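Local coordinates for HhaI Restriction Endonuclease (Haemophilus parahaemolyticus, PDB 6UKG), which probably cuts double-stranded DNA at GCGC sites, acting as a sequence-specific type II restriction endonuclease, at residues A[32-37]-A[45-50]; A[104-109]-A[150-155]; A[162-167]-A[219-224]. All blocks are in the same frame, centred on the assembly; numbering follows the deposited sequence.

Interaction 1 (A[32-37]-A[45-50]). With nucleotides of chain B.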
# COMPACT_ATOMS: atom_id res chain seq x y z
N THR A 32 2.75 -9.80 -2.57
CA THR A 32 4.20 -9.98 -2.49
C THR A 32 4.85 -8.62 -2.31
O THR A 32 4.19 -7.58 -2.34
CB THR A 32 4.70 -10.76 -3.71
OG1 THR A 32 6.11 -10.95 -3.63
CG2 THR A 32 4.39 -10.05 -4.97
N SER A 33 6.15 -8.63 -2.07
CA SER A 33 6.90 -7.42 -1.77
C SER A 33 7.65 -6.94 -3.01
O SER A 33 7.70 -7.62 -4.02
CB SER A 33 7.82 -7.68 -0.58
OG SER A 33 7.02 -8.05 0.53
N ASP A 34 8.26 -5.75 -2.90
CA ASP A 34 8.60 -4.97 -4.09
C ASP A 34 9.72 -5.59 -4.91
O ASP A 34 9.65 -5.57 -6.14
CB ASP A 34 9.05 -3.56 -3.70
CG ASP A 34 7.99 -2.75 -2.98
OD1 ASP A 34 8.33 -1.88 -2.22
OD2 ASP A 34 6.72 -3.05 -3.21
N ILE A 35 10.78 -6.08 -4.26
CA ILE A 35 12.00 -6.49 -4.94
C ILE A 35 12.43 -7.84 -4.36
O ILE A 35 12.44 -8.01 -3.14
CB ILE A 35 13.12 -5.45 -4.73
CG1 ILE A 35 12.70 -4.09 -5.27
CG2 ILE A 35 14.41 -5.90 -5.40
CD1 ILE A 35 13.64 -2.94 -4.86
N LEU A 36 12.79 -8.78 -5.21
CA LEU A 36 13.27 -10.08 -4.79
C LEU A 36 14.74 -10.23 -5.13
O LEU A 36 15.15 -9.97 -6.27
CB LEU A 36 12.46 -11.18 -5.46
CG LEU A 36 12.87 -12.62 -5.15
CD1 LEU A 36 12.84 -12.91 -3.67
CD2 LEU A 36 11.94 -13.58 -5.88
N PHE A 37 15.53 -10.66 -4.15
CA PHE A 37 16.93 -11.03 -4.34
C PHE A 37 17.03 -12.52 -4.63
O PHE A 37 16.46 -13.34 -3.89
CB PHE A 37 17.72 -10.68 -3.07
CG PHE A 37 19.10 -11.28 -3.04
CD1 PHE A 37 20.08 -10.89 -3.93
CD2 PHE A 37 19.42 -12.24 -2.10
CE1 PHE A 37 21.33 -11.48 -3.89
CE2 PHE A 37 20.66 -12.83 -2.08
CZ PHE A 37 21.61 -12.45 -2.96
N ILE A 45 13.04 -7.13 -0.54
CA ILE A 45 13.43 -5.78 -0.17
C ILE A 45 12.23 -4.90 -0.47
O ILE A 45 11.64 -4.99 -1.55
CB ILE A 45 14.65 -5.33 -0.99
CG1 ILE A 45 15.84 -6.26 -0.76
CG2 ILE A 45 15.01 -3.88 -0.67
CD1 ILE A 45 16.93 -6.13 -1.80
N GLU A 46 11.84 -4.08 0.48
CA GLU A 46 10.81 -3.08 0.26
C GLU A 46 11.46 -1.76 -0.13
O GLU A 46 12.39 -1.31 0.54
CB GLU A 46 9.97 -2.88 1.52
CG GLU A 46 8.82 -3.86 1.66
CD GLU A 46 7.76 -3.64 0.61
OE1 GLU A 46 7.64 -4.42 -0.29
OE2 GLU A 46 6.99 -2.56 0.71
N ALA A 47 10.97 -1.14 -1.18
CA ALA A 47 11.40 0.18 -1.59
C ALA A 47 10.35 1.14 -1.10
O ALA A 47 9.14 0.91 -1.27
CB ALA A 47 11.55 0.25 -3.11
N LYS A 48 10.77 2.17 -0.40
CA LYS A 48 9.84 3.15 0.16
C LYS A 48 10.30 4.54 -0.21
O LYS A 48 11.46 4.89 0.01
CB LYS A 48 9.75 3.07 1.70
CG LYS A 48 9.03 1.83 2.20
CD LYS A 48 7.52 1.94 1.99
CE LYS A 48 6.83 0.59 1.95
NZ LYS A 48 5.43 0.76 1.54
N MET A 49 9.38 5.35 -0.72
CA MET A 49 9.65 6.77 -0.85
C MET A 49 9.77 7.43 0.53
O MET A 49 9.34 6.87 1.54
CB MET A 49 8.55 7.43 -1.67
CG MET A 49 8.49 6.90 -3.08
SD MET A 49 7.40 7.81 -4.19
CE MET A 49 8.33 9.32 -4.46
N PRO A 50 10.35 8.63 0.59
CA PRO A 50 10.53 9.27 1.90
C PRO A 50 9.25 9.45 2.70
O PRO A 50 9.29 9.42 3.93
CB PRO A 50 11.18 10.61 1.55
CG PRO A 50 11.92 10.33 0.28
CD PRO A 50 11.10 9.31 -0.49
P DC B 9 4.02 -1.53 -0.90
OP1 DC B 9 5.39 -1.91 -1.31
OP2 DC B 9 3.71 -1.43 0.53
O5' DC B 9 3.60 -0.13 -1.54
C5' DC B 9 4.01 0.17 -2.87
C4' DC B 9 3.29 1.38 -3.40
O4' DC B 9 1.86 1.15 -3.47
C3' DC B 9 3.39 2.64 -2.55
O3' DC B 9 4.66 3.27 -2.69
C2' DC B 9 2.22 3.46 -3.11
C1' DC B 9 1.17 2.36 -3.35
N1 DC B 9 0.20 2.28 -2.21
C2 DC B 9 -0.91 3.11 -2.24
O2 DC B 9 -1.09 3.82 -3.23
N3 DC B 9 -1.75 3.11 -1.19
C4 DC B 9 -1.52 2.33 -0.14
N4 DC B 9 -2.38 2.38 0.87
C5 DC B 9 -0.38 1.48 -0.08
C6 DC B 9 0.46 1.51 -1.12
P DT B 10 5.39 3.87 -1.38
OP1 DT B 10 6.72 4.33 -1.83
OP2 DT B 10 5.25 2.92 -0.26
O5' DT B 10 4.49 5.13 -0.95
C5' DT B 10 4.68 6.39 -1.55
C4' DT B 10 3.47 6.76 -2.36
O4' DT B 10 2.30 6.81 -1.51
C3' DT B 10 3.55 8.12 -3.04
O3' DT B 10 3.18 7.92 -4.39
C2' DT B 10 2.59 9.01 -2.24
C1' DT B 10 1.60 8.03 -1.68
N1 DT B 10 1.01 8.37 -0.34
C2 DT B 10 -0.37 8.43 -0.20
O2 DT B 10 -1.14 8.29 -1.13
N3 DT B 10 -0.81 8.68 1.06
C4 DT B 10 -0.05 8.85 2.20
O4 DT B 10 -0.56 9.06 3.30
C5 DT B 10 1.38 8.75 2.00
C7 DT B 10 2.29 8.94 3.17
C6 DT B 10 1.84 8.50 0.76
O HOH W 1 4.94 -5.91 0.78
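D34 and E46 sit as the acids do in a PD-(D/E)XK nuclease site, and E46-A47-K48 probably supplies its E-X-K part. Their side chains cross at about a right angle, the carboxylate planes 42° apart, and both reach the phosphate of DC9 in chain B. OP1 of DC9 lies 2.6 Å from D34 OD2 and 2.7 Å from E46 OE2. The other oxygen of each acid is tied to backbone. OD1 of D34 takes the N-H of A47 on its anti lone pair, at 2.9 Å. The CB of E46 points away from 32-37, but a bend at chi2 (-67°) swings the end back until D34 N meets OE1 nearly along the C-O axis at 3.0 Å. A water also joins S33 OG to OE1, the second bond being weak. These acids sit at one end of the hairpin of strands 35-37 and 43-47, where I35 and I45 form an antiparallel hydrogen-bonded pair and I45 N reaches I35 O at 2.8 Å. I35 and I45 pack CB to CB on one face, and V11 of helix 3-18 lies against I35. Farther along, K48 NZ spans two phosphates of chain B, donating to OP2 of DT10 at 2.8 Å and to OP2 of DC9 at 3.0 Å, while M49 N donates to OP1 of DT10.

Interaction 2 (A[104-109]-A[150-155]). With nucleotides of chain C.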
# COMPACT_ATOMS: atom_id res chain seq x y z
N LYS A 104 -8.49 8.69 12.58
CA LYS A 104 -8.24 8.98 13.98
C LYS A 104 -6.87 8.43 14.35
O LYS A 104 -6.65 7.22 14.30
CB LYS A 104 -9.34 8.37 14.85
CG LYS A 104 -10.69 8.86 14.41
CD LYS A 104 -11.73 8.61 15.44
CE LYS A 104 -13.08 9.08 14.96
NZ LYS A 104 -14.17 8.52 15.78
N ILE A 105 -5.96 9.33 14.72
CA ILE A 105 -4.62 8.92 15.09
C ILE A 105 -4.66 8.03 16.33
O ILE A 105 -5.55 8.16 17.18
CB ILE A 105 -3.79 10.19 15.34
CG1 ILE A 105 -2.29 9.93 15.28
CG2 ILE A 105 -4.17 10.81 16.67
CD1 ILE A 105 -1.80 9.75 13.83
N ILE A 106 -3.67 7.17 16.45
CA ILE A 106 -3.51 6.31 17.63
C ILE A 106 -2.27 6.76 18.37
O ILE A 106 -1.14 6.55 17.89
CB ILE A 106 -3.44 4.84 17.21
CG1 ILE A 106 -4.71 4.47 16.41
CG2 ILE A 106 -3.27 3.96 18.43
CD1 ILE A 106 -4.61 3.25 15.55
N PRO A 107 -2.39 7.39 19.55
CA PRO A 107 -1.27 8.01 20.24
C PRO A 107 -0.53 7.06 21.20
O PRO A 107 -0.24 7.40 22.34
CB PRO A 107 -1.93 9.17 20.99
CG PRO A 107 -3.23 8.58 21.40
CD PRO A 107 -3.68 7.77 20.19
N LEU A 108 -0.21 5.86 20.72
CA LEU A 108 0.59 4.93 21.49
C LEU A 108 2.07 5.23 21.29
O LEU A 108 2.44 5.95 20.35
CB LEU A 108 0.30 3.49 21.06
CG LEU A 108 -1.00 2.89 21.57
CD1 LEU A 108 -1.31 1.58 20.88
CD2 LEU A 108 -0.96 2.69 23.07
N PRO A 109 2.94 4.69 22.14
CA PRO A 109 4.38 4.87 21.91
C PRO A 109 4.76 4.41 20.52
O PRO A 109 4.32 3.37 20.03
CB PRO A 109 5.01 4.01 23.00
CG PRO A 109 3.99 4.01 24.11
CD PRO A 109 2.68 3.94 23.37
N VAL A 150 7.38 7.08 12.54
CA VAL A 150 6.22 6.26 12.25
C VAL A 150 5.02 6.78 13.01
O VAL A 150 5.10 7.04 14.20
CB VAL A 150 6.46 4.79 12.66
CG1 VAL A 150 5.24 3.93 12.33
CG2 VAL A 150 7.74 4.25 12.02
N SER A 151 3.89 6.86 12.33
CA SER A 151 2.63 7.14 12.98
C SER A 151 1.58 6.15 12.48
O SER A 151 1.80 5.41 11.52
CB SER A 151 2.17 8.56 12.73
OG SER A 151 1.92 8.74 11.36
N CYS A 152 0.46 6.13 13.16
CA CYS A 152 -0.56 5.12 12.93
C CYS A 152 -1.93 5.75 13.09
O CYS A 152 -2.17 6.47 14.06
CB CYS A 152 -0.36 4.02 13.96
SG CYS A 152 -1.49 2.65 13.76
N THR A 153 -2.82 5.50 12.12
CA THR A 153 -4.16 6.03 12.17
C THR A 153 -5.16 4.94 11.82
O THR A 153 -4.82 3.94 11.18
CB THR A 153 -4.33 7.22 11.23
OG1 THR A 153 -5.48 7.95 11.67
CG2 THR A 153 -4.56 6.78 9.79
N TYR A 154 -6.40 5.14 12.24
CA TYR A 154 -7.52 4.28 11.87
C TYR A 154 -8.44 5.08 10.95
O TYR A 154 -8.99 6.09 11.38
CB TYR A 154 -8.27 3.84 13.13
CG TYR A 154 -9.40 2.88 12.91
CD1 TYR A 154 -9.20 1.66 12.29
CD2 TYR A 154 -10.66 3.14 13.43
CE1 TYR A 154 -10.23 0.76 12.14
CE2 TYR A 154 -11.70 2.24 13.29
CZ TYR A 154 -11.49 1.04 12.66
OH TYR A 154 -12.54 0.16 12.55
N ARG A 155 -8.56 4.65 9.70
CA ARG A 155 -9.35 5.39 8.73
C ARG A 155 -10.06 4.44 7.79
O ARG A 155 -9.56 3.36 7.47
CB ARG A 155 -8.51 6.39 7.92
CG ARG A 155 -7.49 5.79 6.96
CD ARG A 155 -6.70 6.91 6.29
NE ARG A 155 -5.64 6.44 5.41
CZ ARG A 155 -5.74 6.21 4.10
NH1 ARG A 155 -6.89 6.37 3.46
NH2 ARG A 155 -4.67 5.81 3.44
P DA C 5 -12.12 13.45 3.75
OP1 DA C 5 -13.30 14.07 3.10
OP2 DA C 5 -12.24 12.84 5.09
O5' DA C 5 -11.51 12.38 2.76
C5' DA C 5 -11.15 12.78 1.46
C4' DA C 5 -10.35 11.72 0.77
O4' DA C 5 -9.07 11.56 1.38
C3' DA C 5 -10.96 10.32 0.80
O3' DA C 5 -11.74 10.18 -0.38
C2' DA C 5 -9.75 9.37 0.91
C1' DA C 5 -8.56 10.32 0.98
N9 DA C 5 -7.50 9.98 1.92
C8 DA C 5 -7.55 10.08 3.28
N7 DA C 5 -6.42 9.78 3.87
C5 DA C 5 -5.56 9.49 2.81
C6 DA C 5 -4.22 9.08 2.76
N6 DA C 5 -3.46 8.92 3.84
N1 DA C 5 -3.66 8.88 1.54
C2 DA C 5 -4.42 9.05 0.46
N3 DA C 5 -5.70 9.42 0.38
C4 DA C 5 -6.21 9.62 1.61
P DG C 6 -12.51 8.83 -0.71
OP1 DG C 6 -13.71 9.26 -1.48
OP2 DG C 6 -12.71 8.00 0.49
O5' DG C 6 -11.52 8.07 -1.69
C5' DG C 6 -11.06 8.69 -2.90
C4' DG C 6 -10.22 7.69 -3.67
O4' DG C 6 -8.92 7.52 -3.02
C3' DG C 6 -10.83 6.29 -3.70
O3' DG C 6 -10.57 5.62 -4.92
C2' DG C 6 -10.12 5.60 -2.54
C1' DG C 6 -8.71 6.15 -2.76
N9 DG C 6 -7.80 5.98 -1.65
C8 DG C 6 -8.01 6.23 -0.32
N7 DG C 6 -6.97 6.00 0.43
C5 DG C 6 -5.99 5.55 -0.47
C6 DG C 6 -4.66 5.11 -0.27
O6 DG C 6 -4.04 5.02 0.80
N1 DG C 6 -4.05 4.73 -1.46
C2 DG C 6 -4.64 4.78 -2.69
N2 DG C 6 -3.89 4.36 -3.72
N3 DG C 6 -5.87 5.17 -2.89
C4 DG C 6 -6.49 5.55 -1.75
O HOH W 2 0.73 7.55 15.84
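The carbonyl oxygen of K104 is approached by two donors from the facing strand: Y154 N at 2.9 Å, standing 39° above the carbonyl plane, and the CA-H of T153, a CH...O contact. The return bond runs from K104 N to Y154 O, completing a hydrogen-bonded antiparallel pair. One residue on, I105 and T153 form a non-hydrogen-bonded pair, and then I106 N donates to C152 O at 2.9 Å. Strand 104-105 is an edge strand of a five-stranded antiparallel sheet, with 148-156 as its neighbour. Beyond it, before the inverse gamma turn centred on P107, a water takes over, donating to I106 O and accepting from C152 N. The I106 side chain turns toward 150-155, its CD1 resting on C152 SG at 3.6 Å, with F113 of helix 110-123 and M89 of helix 80-91 packed around it. I105 lies on the face it shares with T153, its CD1 close to C152 O. At the far end R155, CG between backbone N and carbonyl (chi1 67°), stretches its guanidinium to DG6 of chain C. NH1 donates almost straight to N7 of DG6 at 3.1 Å and NH2 to O6 of DG6 at 2.8 Å, the two-pronged arginine-guanine pairing on the major-groove edge, consistent with base recognition. C6 of DA5 in chain C lies 3.4 Å from the guanidinium plane, toward the rim of that group.

Interaction 3 (A[162-167]-A[219-224]). With nucleotides of chain B; nucleotides of chain C.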
# COMPACT_ATOMS: atom_id res chain seq x y z
N ARG A 162 -12.39 -2.56 -10.21
CA ARG A 162 -12.38 -3.75 -11.03
C ARG A 162 -12.64 -3.33 -12.47
O ARG A 162 -13.09 -2.22 -12.74
CB ARG A 162 -13.43 -4.77 -10.57
CG ARG A 162 -14.87 -4.27 -10.64
CD ARG A 162 -15.78 -5.19 -9.85
NE ARG A 162 -17.13 -4.67 -9.64
CZ ARG A 162 -18.21 -5.12 -10.26
NH1 ARG A 162 -18.12 -6.10 -11.16
NH2 ARG A 162 -19.39 -4.59 -9.97
N HIS A 163 -12.35 -4.22 -13.40
CA HIS A 163 -12.60 -3.91 -14.80
C HIS A 163 -14.09 -3.96 -15.11
O HIS A 163 -14.83 -4.79 -14.58
CB HIS A 163 -11.91 -4.93 -15.70
CG HIS A 163 -10.42 -4.90 -15.64
ND1 HIS A 163 -9.63 -5.55 -16.56
CD2 HIS A 163 -9.57 -4.31 -14.76
CE1 HIS A 163 -8.36 -5.36 -16.26
NE2 HIS A 163 -8.30 -4.61 -15.17
N LEU A 164 -14.52 -3.08 -16.00
CA LEU A 164 -15.85 -3.22 -16.58
C LEU A 164 -16.00 -4.63 -17.16
O LEU A 164 -15.07 -5.16 -17.77
CB LEU A 164 -16.04 -2.18 -17.68
CG LEU A 164 -17.40 -2.18 -18.38
CD1 LEU A 164 -18.50 -1.64 -17.47
CD2 LEU A 164 -17.32 -1.40 -19.68
N ASN A 165 -17.16 -5.23 -16.93
CA ASN A 165 -17.47 -6.58 -17.40
C ASN A 165 -18.75 -6.57 -18.24
O ASN A 165 -19.48 -5.58 -18.30
CB ASN A 165 -17.58 -7.57 -16.23
CG ASN A 165 -18.60 -7.14 -15.19
OD1 ASN A 165 -19.50 -6.36 -15.46
ND2 ASN A 165 -18.48 -7.68 -14.00
N SER A 166 -19.02 -7.70 -18.90
CA SER A 166 -20.17 -7.77 -19.80
C SER A 166 -21.48 -7.51 -19.06
O SER A 166 -22.38 -6.83 -19.59
CB SER A 166 -20.24 -9.14 -20.48
OG SER A 166 -19.12 -9.33 -21.33
N LYS A 167 -21.62 -8.03 -17.84
CA LYS A 167 -22.86 -7.87 -17.10
C LYS A 167 -23.17 -6.40 -16.84
O LYS A 167 -24.35 -6.01 -16.81
CB LYS A 167 -22.77 -8.63 -15.78
CG LYS A 167 -24.08 -8.70 -15.02
CD LYS A 167 -23.90 -9.33 -13.66
CE LYS A 167 -25.02 -8.94 -12.72
NZ LYS A 167 -25.10 -7.47 -12.52
N VAL A 219 -12.34 0.98 -18.97
CA VAL A 219 -13.34 1.41 -18.00
C VAL A 219 -13.21 0.57 -16.74
O VAL A 219 -13.05 -0.66 -16.80
CB VAL A 219 -14.75 1.28 -18.62
CG1 VAL A 219 -15.82 1.74 -17.65
CG2 VAL A 219 -14.83 2.07 -19.93
N LYS A 220 -13.29 1.24 -15.60
CA LYS A 220 -13.23 0.61 -14.29
C LYS A 220 -14.55 0.83 -13.57
O LYS A 220 -15.22 1.84 -13.77
CB LYS A 220 -12.12 1.24 -13.43
CG LYS A 220 -10.79 1.48 -14.15
CD LYS A 220 -10.04 0.19 -14.41
CE LYS A 220 -8.76 0.44 -15.22
NZ LYS A 220 -7.68 1.19 -14.50
N ILE A 221 -14.92 -0.13 -12.72
CA ILE A 221 -16.02 0.01 -11.78
C ILE A 221 -15.39 0.16 -10.40
O ILE A 221 -14.60 -0.68 -9.97
CB ILE A 221 -16.97 -1.21 -11.80
CG1 ILE A 221 -17.45 -1.53 -13.22
CG2 ILE A 221 -18.13 -1.00 -10.82
CD1 ILE A 221 -18.18 -2.88 -13.32
N LEU A 222 -15.74 1.23 -9.71
CA LEU A 222 -15.20 1.51 -8.39
C LEU A 222 -15.97 0.70 -7.34
O LEU A 222 -17.09 0.25 -7.56
CB LEU A 222 -15.28 3.01 -8.12
CG LEU A 222 -14.61 3.85 -9.20
CD1 LEU A 222 -14.70 5.33 -8.86
CD2 LEU A 222 -13.17 3.43 -9.47
N SER A 223 -15.34 0.51 -6.18
CA SER A 223 -15.91 -0.32 -5.13
C SER A 223 -17.04 0.40 -4.42
O SER A 223 -17.15 1.63 -4.45
CB SER A 223 -14.82 -0.65 -4.10
OG SER A 223 -15.29 -1.51 -3.09
N ASN A 224 -17.85 -0.39 -3.71
CA ASN A 224 -18.80 0.13 -2.74
C ASN A 224 -18.46 -0.35 -1.32
O ASN A 224 -19.34 -0.36 -0.45
CB ASN A 224 -20.23 -0.24 -3.13
CG ASN A 224 -20.69 0.44 -4.42
OD1 ASN A 224 -20.24 1.54 -4.75
ND2 ASN A 224 -21.57 -0.22 -5.16
P DG B 3 -21.23 -7.83 -11.34
OP1 DG B 3 -22.59 -7.27 -11.56
OP2 DG B 3 -20.09 -7.27 -12.09
O5' DG B 3 -20.89 -7.76 -9.78
C5' DG B 3 -21.75 -8.40 -8.86
C4' DG B 3 -21.12 -8.54 -7.49
O4' DG B 3 -19.95 -9.39 -7.57
C3' DG B 3 -20.66 -7.23 -6.84
O3' DG B 3 -21.15 -7.20 -5.50
C2' DG B 3 -19.13 -7.28 -6.94
C1' DG B 3 -18.86 -8.77 -6.89
N9 DG B 3 -17.63 -9.22 -7.54
C8 DG B 3 -17.21 -8.95 -8.82
N7 DG B 3 -16.09 -9.54 -9.13
C5 DG B 3 -15.76 -10.27 -8.00
C6 DG B 3 -14.66 -11.12 -7.75
O6 DG B 3 -13.72 -11.40 -8.51
N1 DG B 3 -14.71 -11.67 -6.47
C2 DG B 3 -15.70 -11.43 -5.55
N2 DG B 3 -15.58 -12.06 -4.36
N3 DG B 3 -16.74 -10.64 -5.77
C4 DG B 3 -16.71 -10.10 -7.02
P DT B 2 -18.98 -11.43 -16.28
OP1 DT B 2 -19.96 -10.62 -17.03
OP2 DT B 2 -17.53 -11.22 -16.48
O5' DT B 2 -19.31 -11.29 -14.72
C5' DT B 2 -20.50 -11.88 -14.20
C4' DT B 2 -20.72 -11.48 -12.75
O4' DT B 2 -19.95 -12.35 -11.88
C3' DT B 2 -20.29 -10.05 -12.41
O3' DT B 2 -21.31 -9.40 -11.65
C2' DT B 2 -18.99 -10.23 -11.62
C1' DT B 2 -19.19 -11.58 -10.96
N1 DT B 2 -17.93 -12.34 -10.66
C2 DT B 2 -17.78 -12.89 -9.41
O2 DT B 2 -18.60 -12.78 -8.52
N3 DT B 2 -16.61 -13.57 -9.23
C4 DT B 2 -15.60 -13.77 -10.15
O4 DT B 2 -14.58 -14.40 -9.89
C5 DT B 2 -15.83 -13.17 -11.45
C7 DT B 2 -14.80 -13.31 -12.53
C6 DT B 2 -16.97 -12.50 -11.64
P DG C 8 -7.76 2.56 -11.24
OP1 DG C 8 -7.27 3.27 -12.43
OP2 DG C 8 -9.04 1.82 -11.28
O5' DG C 8 -6.62 1.52 -10.76
C5' DG C 8 -5.23 1.89 -10.85
C4' DG C 8 -4.32 0.69 -10.69
O4' DG C 8 -4.31 0.22 -9.32
C3' DG C 8 -4.70 -0.54 -11.50
O3' DG C 8 -3.49 -1.22 -11.87
C2' DG C 8 -5.57 -1.35 -10.56
C1' DG C 8 -4.91 -1.10 -9.23
N9 DG C 8 -5.80 -1.04 -8.09
C8 DG C 8 -7.02 -0.39 -8.01
N7 DG C 8 -7.55 -0.43 -6.82
C5 DG C 8 -6.60 -1.07 -6.05
C6 DG C 8 -6.62 -1.40 -4.68
O6 DG C 8 -7.47 -1.13 -3.84
N1 DG C 8 -5.48 -2.10 -4.31
C2 DG C 8 -4.47 -2.47 -5.14
N2 DG C 8 -3.46 -3.17 -4.60
N3 DG C 8 -4.43 -2.16 -6.43
C4 DG C 8 -5.53 -1.48 -6.81
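With CG lodged between its backbone N and carbonyl carbon (chi1 61°) and an extended chain to NE, R162 runs across I221. The I221 CD1 methyl thereby sits over the centre of one guanidinium face, 3.8 Å from R162 CZ, while C2' of DG3 in chain B occupies the opposite face. Underneath, the backbones form an antiparallel ladder at the edge of a four-stranded sheet: I221 N reaches R162 O at 2.8 Å, R162 N returns to I221 O, and L164 N donates to V219 O. L164 and V219 lie side by side, CB to CB at 3.8 Å, with F172 of helix 169-179 against both. At the DG3 phosphate, R162 NH1 and N165 ND2 both donate to OP2, in bonds so short that their exact lengths are doubtful, and K167 NZ donates to OP1 at 2.7 Å. K167 N holds OP1 of DT2 in chain B; K220 NZ, in one of two conformers, donates to OP1 of DG8 in chain C. Held between a methyl and a sugar, the guanidinium probably has its rotation restricted, and the hydrogen-bonding partners here are phosphate oxygens, consistent with a grip that depends little on base sequence.

Interaction 1 is buried and lies closest to the chain's centre, whereas interactions 2 and 3 are partly buried and farther out; 1 and 3 stand on opposite sides of that centre. Each belongs to a different sheet, and each pairs antiparallel strands: a beta hairpin in interaction 1, an edge strand in the other two. All three touch DNA, but differently. Acids and a lysine face phosphates in 32-37/45-50, an arginine bonds to, and probably reads, the edge of a guanine in 104-109/150-155, and 162-167/219-224 holds phosphates. Interactions 1 and 2 are about 9 Å apart at their nearest atoms, and Q53 links them, its backbone O accepting from K48 NZ and its OE1 from R155 NH2.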